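Local atomic coordinates of nucleotidyl transferase AbiEii/AbiGii toxin family protein (Mycobacterium tuberculosis, PDB entry 6Y56), a protein that acts as a nucleotidyltransferase toxin of a toxin-antitoxin system, probably inhibiting bacterial growth by modifying the acceptor stems of tRNA. Residues L179-S191 with L243-V256. Residues are numbered along the deposited sequence; the frame is centred on the assembly and turned at random.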
loop_
_atom_site.group_PDB
_atom_site.type_symbol
_atom_site.label_atom_id
_atom_site.label_comp_id
_atom_site.label_asym_id
_atom_site.label_seq_id
_atom_site.Cartn_x
_atom_site.Cartn_y
_atom_site.Cartn_z
ATOM N N LEU A 179 6.520 11.226 -1.906
ATOM C CA LEU A 179 5.158 11.340 -1.401
ATOM C C LEU A 179 5.174 11.274 0.120
ATOM O O LEU A 179 5.773 10.364 0.697
ATOM C CB LEU A 179 4.276 10.207 -1.947
ATOM C CG LEU A 179 4.240 9.981 -3.459
ATOM C CD1 LEU A 179 3.303 8.820 -3.820
ATOM C CD2 LEU A 179 3.840 11.262 -4.200
ATOM N N ALA A 180 4.480 12.212 0.774
ATOM C CA ALA A 180 4.482 12.222 2.235
ATOM C C ALA A 180 3.909 10.938 2.824
ATOM O O ALA A 180 4.363 10.498 3.885
ATOM C CB ALA A 180 3.715 13.433 2.771
ATOM N N ARG A 181 2.907 10.333 2.172
ATOM C CA ARG A 181 2.349 9.097 2.711
ATOM C C ARG A 181 3.376 7.976 2.661
ATOM O O ARG A 181 3.455 7.153 3.584
ATOM C CB ARG A 181 1.077 8.701 1.956
ATOM C CG ARG A 181 -0.061 9.720 2.050
ATOM C CD ARG A 181 -1.210 9.342 1.119
ATOM N NE ARG A 181 -2.278 10.342 1.111
ATOM C CZ ARG A 181 -3.535 10.088 0.757
ATOM N NH1 ARG A 181 -3.886 8.866 0.385
ATOM N NH2 ARG A 181 -4.440 11.060 0.778
ATOM N N ASP A 182 4.204 7.957 1.615
ATOM C CA ASP A 182 5.259 6.954 1.546
ATOM C C ASP A 182 6.334 7.231 2.589
ATOM O O ASP A 182 6.863 6.300 3.204
ATOM C CB ASP A 182 5.907 6.945 0.167
ATOM C CG ASP A 182 5.039 6.311 -0.905
ATOM O OD1 ASP A 182 4.023 5.667 -0.580
ATOM O OD2 ASP A 182 5.377 6.494 -2.094
ATOM N N LEU A 183 6.682 8.508 2.791
ATOM C CA LEU A 183 7.637 8.858 3.839
ATOM C C LEU A 183 7.142 8.403 5.207
ATOM O O LEU A 183 7.905 7.843 6.003
ATOM C CB LEU A 183 7.859 10.370 3.831
ATOM C CG LEU A 183 8.738 10.951 4.946
ATOM C CD1 LEU A 183 10.161 10.408 4.846
ATOM C CD2 LEU A 183 8.728 12.466 4.872
ATOM N N TYR A 184 5.863 8.647 5.505
ATOM C CA TYR A 184 5.294 8.187 6.766
ATOM C C TYR A 184 5.446 6.675 6.922
ATOM O O TYR A 184 5.830 6.175 7.987
ATOM C CB TYR A 184 3.814 8.592 6.854
ATOM C CG TYR A 184 3.170 8.108 8.122
ATOM C CD1 TYR A 184 2.637 6.822 8.218
ATOM C CD2 TYR A 184 3.136 8.918 9.251
ATOM C CE1 TYR A 184 2.072 6.366 9.385
ATOM C CE2 TYR A 184 2.569 8.468 10.432
ATOM C CZ TYR A 184 2.051 7.190 10.493
ATOM O OH TYR A 184 1.497 6.741 11.676
ATOM N N ASP A 185 5.095 5.921 5.877
ATOM C CA ASP A 185 5.152 4.465 5.972
ATOM C C ASP A 185 6.586 3.980 6.135
ATOM O O ASP A 185 6.849 3.068 6.922
ATOM C CB ASP A 185 4.486 3.828 4.751
ATOM C CG ASP A 185 2.985 4.103 4.671
ATOM O OD1 ASP A 185 2.357 4.504 5.681
ATOM O OD2 ASP A 185 2.439 3.918 3.563
ATOM N N LEU A 186 7.524 4.597 5.414
ATOM C CA LEU A 186 8.927 4.225 5.558
ATOM C C LEU A 186 9.436 4.538 6.953
ATOM O O LEU A 186 10.291 3.813 7.476
ATOM C CB LEU A 186 9.774 4.944 4.509
ATOM C CG LEU A 186 9.637 4.363 3.100
ATOM C CD1 LEU A 186 10.278 5.313 2.113
ATOM C CD2 LEU A 186 10.271 2.992 3.025
ATOM N N ASN A 187 8.927 5.616 7.564
ATOM C CA ASN A 187 9.291 5.919 8.943
ATOM C C ASN A 187 8.862 4.804 9.889
ATOM O O ASN A 187 9.569 4.518 10.863
ATOM C CB ASN A 187 8.698 7.267 9.354
ATOM C CG ASN A 187 9.117 7.688 10.747
ATOM O OD1 ASN A 187 10.270 8.047 10.969
ATOM N ND2 ASN A 187 8.183 7.651 11.687
ATOM N N HIS A 188 7.717 4.157 9.623
ATOM C CA HIS A 188 7.333 2.988 10.409
ATOM C C HIS A 188 8.233 1.801 10.115
ATOM O O HIS A 188 8.657 1.109 11.043
ATOM C CB HIS A 188 5.870 2.629 10.159
ATOM C CG HIS A 188 4.922 3.337 11.064
ATOM N ND1 HIS A 188 4.770 3.004 12.393
ATOM C CD2 HIS A 188 4.079 4.369 10.833
ATOM C CE1 HIS A 188 3.871 3.804 12.941
ATOM N NE2 HIS A 188 3.435 4.639 12.015
ATOM N N PHE A 189 8.533 1.534 8.838
ATOM C CA PHE A 189 9.429 0.417 8.543
ATOM C C PHE A 189 10.763 0.615 9.245
ATOM O O PHE A 189 11.370 -0.346 9.730
ATOM C CB PHE A 189 9.650 0.256 7.036
ATOM C CG PHE A 189 8.503 -0.372 6.301
ATOM C CD1 PHE A 189 8.120 -1.678 6.541
ATOM C CD2 PHE A 189 7.809 0.355 5.359
ATOM C CE1 PHE A 189 7.052 -2.238 5.854
ATOM C CE2 PHE A 189 6.753 -0.200 4.661
ATOM C CZ PHE A 189 6.369 -1.495 4.911
ATOM N N ALA A 190 11.209 1.869 9.348
ATOM C CA ALA A 190 12.483 2.171 9.987
ATOM C C ALA A 190 12.483 1.871 11.476
ATOM O O ALA A 190 13.563 1.771 12.071
ATOM C CB ALA A 190 12.844 3.635 9.749
ATOM N N SER A 191 11.311 1.746 12.091
ATOM C CA SER A 191 11.196 1.409 13.504
ATOM C C SER A 191 11.023 -0.083 13.744
ATOM O O SER A 191 10.939 -0.504 14.902
ATOM C CB SER A 191 10.019 2.161 14.136
ATOM O OG SER A 191 8.797 1.560 13.754
ATOM N N LEU A 243 -4.696 12.408 7.597
ATOM C CA LEU A 243 -4.575 10.985 7.868
ATOM C C LEU A 243 -3.844 10.669 9.161
ATOM O O LEU A 243 -3.994 9.560 9.683
ATOM C CB LEU A 243 -3.843 10.303 6.705
ATOM C CG LEU A 243 -4.484 10.585 5.340
ATOM C CD1 LEU A 243 -3.641 9.969 4.236
ATOM C CD2 LEU A 243 -5.920 10.070 5.275
ATOM N N THR A 244 -3.055 11.604 9.686
ATOM C CA THR A 244 -2.310 11.354 10.911
ATOM C C THR A 244 -1.992 12.686 11.569
ATOM O O THR A 244 -2.039 13.740 10.936
ATOM C CB THR A 244 -1.015 10.576 10.637
ATOM O OG1 THR A 244 -0.402 10.212 11.879
ATOM C CG2 THR A 244 -0.035 11.412 9.824
ATOM N N ARG A 245 -1.650 12.610 12.854
ATOM C CA ARG A 245 -1.257 13.771 13.634
ATOM C C ARG A 245 -0.265 13.235 14.653
ATOM O O ARG A 245 -0.537 12.195 15.267
ATOM C CB ARG A 245 -2.493 14.321 14.344
ATOM C CG ARG A 245 -2.219 15.359 15.413
ATOM C CD ARG A 245 -3.498 15.745 16.149
ATOM N NE ARG A 245 -3.935 14.708 17.083
ATOM C CZ ARG A 245 -4.993 14.818 17.884
ATOM N NH1 ARG A 245 -5.320 13.829 18.705
ATOM N NH2 ARG A 245 -5.735 15.912 17.859
ATOM N N PRO A 246 0.890 13.890 14.850
ATOM C CA PRO A 246 1.332 15.100 14.161
ATOM C C PRO A 246 2.005 14.770 12.842
ATOM O O PRO A 246 2.401 13.627 12.609
ATOM C CB PRO A 246 2.379 15.665 15.120
ATOM C CG PRO A 246 2.990 14.460 15.721
ATOM C CD PRO A 246 1.878 13.439 15.843
ATOM N N VAL A 247 2.112 15.767 11.977
ATOM C CA VAL A 247 2.926 15.663 10.774
ATOM C C VAL A 247 4.311 16.185 11.125
ATOM O O VAL A 247 4.459 17.330 11.566
ATOM C CB VAL A 247 2.308 16.451 9.612
ATOM C CG1 VAL A 247 3.171 16.325 8.367
ATOM C CG2 VAL A 247 0.905 15.944 9.330
ATOM N N ALA A 248 5.325 15.332 10.969
ATOM C CA ALA A 248 6.695 15.648 11.365
ATOM C C ALA A 248 7.614 15.331 10.187
ATOM O O ALA A 248 8.444 14.419 10.256
ATOM C CB ALA A 248 7.089 14.874 12.617
ATOM N N MET A 249 7.453 16.089 9.100
ATOM C CA MET A 249 8.133 15.766 7.848
ATOM C C MET A 249 9.648 15.696 8.024
ATOM O O MET A 249 10.296 14.773 7.514
ATOM C CB MET A 249 7.757 16.788 6.781
ATOM C CG MET A 249 6.278 16.795 6.467
ATOM S SD MET A 249 5.855 15.315 5.559
ATOM C CE MET A 249 6.529 15.749 3.962
ATOM N N ALA A 250 10.229 16.657 8.747
ATOM C CA ALA A 250 11.681 16.684 8.905
ATOM C C ALA A 250 12.177 15.525 9.760
ATOM O O ALA A 250 13.204 14.913 9.444
ATOM C CB ALA A 250 12.123 18.028 9.486
ATOM N N ALA A 251 11.469 15.204 10.843
ATOM C CA ALA A 251 11.864 14.065 11.665
ATOM C C ALA A 251 11.784 12.762 10.878
ATOM O O ALA A 251 12.693 11.924 10.949
ATOM C CB ALA A 251 10.998 13.997 12.922
ATOM N N TRP A 252 10.704 12.574 10.113
ATOM C CA TRP A 252 10.565 11.360 9.313
ATOM C C TRP A 252 11.651 11.270 8.248
ATOM O O TRP A 252 12.249 10.206 8.048
ATOM C CB TRP A 252 9.189 11.328 8.650
ATOM C CG TRP A 252 8.019 11.377 9.583
ATOM C CD1 TRP A 252 8.004 11.088 10.914
ATOM C CD2 TRP A 252 6.687 11.761 9.239
ATOM N NE1 TRP A 252 6.739 11.262 11.420
ATOM C CE2 TRP A 252 5.913 11.687 10.411
ATOM C CE3 TRP A 252 6.080 12.179 8.053
ATOM C CZ2 TRP A 252 4.552 11.992 10.426
ATOM C CZ3 TRP A 252 4.731 12.477 8.064
ATOM C CH2 TRP A 252 3.989 12.396 9.247
ATOM N N GLU A 253 11.895 12.368 7.524
ATOM C CA GLU A 253 12.910 12.358 6.477
ATOM C C GLU A 253 14.271 11.983 7.044
ATOM O O GLU A 253 15.005 11.192 6.441
ATOM C CB GLU A 253 12.977 13.727 5.798
ATOM C CG GLU A 253 13.809 13.756 4.518
ATOM C CD GLU A 253 15.306 13.945 4.773
ATOM O OE1 GLU A 253 16.101 13.643 3.860
ATOM O OE2 GLU A 253 15.682 14.383 5.878
ATOM N N ALA A 254 14.618 12.540 8.206
ATOM C CA ALA A 254 15.914 12.254 8.808
ATOM C C ALA A 254 16.019 10.798 9.233
ATOM O O ALA A 254 17.045 10.153 8.984
ATOM C CB ALA A 254 16.162 13.185 9.995
ATOM N N ARG A 255 14.975 10.262 9.882
ATOM C CA ARG A 255 15.035 8.878 10.335
ATOM C C ARG A 255 15.105 7.918 9.157
ATOM O O ARG A 255 15.860 6.940 9.192
ATOM C CB ARG A 255 13.843 8.518 11.230
ATOM C CG ARG A 255 13.989 7.115 11.831
ATOM C CD ARG A 255 12.676 6.464 12.229
ATOM N NE ARG A 255 12.263 6.862 13.571
ATOM C CZ ARG A 255 11.094 6.545 14.117
ATOM N NH1 ARG A 255 10.219 5.812 13.439
ATOM N NH2 ARG A 255 10.801 6.957 15.345
ATOM N N VAL A 256 14.326 8.183 8.107
ATOM C CA VAL A 256 14.316 7.308 6.934
ATOM C C VAL A 256 15.669 7.348 6.231
ATOM O O VAL A 256 16.257 6.309 5.917
ATOM C CB VAL A 256 13.147 7.688 6.001
ATOM C CG1 VAL A 256 13.302 7.054 4.607
ATOM C CG2 VAL A 256 11.812 7.293 6.630
#
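With chi1 at 178°, Tyr-184 swings its ring anti to the backbone N, while Trp-252, its CG anti to the carbonyl carbon, lays its indole toward it across a helix-helix interface of the AbiEii-type nucleotidyltransferase. The result is a T-shaped stack: the edge of the tyrosine meets the indole face, CD2 of Tyr-184 lying 3.6 Å from CH2 of Trp-252, with planes at 86°. A tyrosine suits this place because its OH also accepts a hydrogen bond from NE2 of His-188, one turn on, which steadies the far end of the ring. The axes of the short segments 180-189 and 249-256 cross at 54° and approach to 8.9 Å, near enough for branched Leu-183 to enter as a single knob the hole formed by Met-249, Trp-252, Glu-253 and Val-256, its CG 3.8 Å from CB of Trp-252. Small Ala-180 leaves room for Met-249, whose chain bends at chi2 and chi3 to bring CE within 3.8 Å of CB of Ala-180. Before the second helix, CD1 of Leu-243 lies over one face of the Arg-181 guanidinium, whose NE forms a salt bridge with Asp-238 and whose NH1 is hydrogen-bonded to Thr-67. At the other, more exposed end, the long Arg-255 reaches back across Asn-187, and its NH1 donates to the backbone O of Asn-187 at 3.0 Å, from above the carbonyl plane.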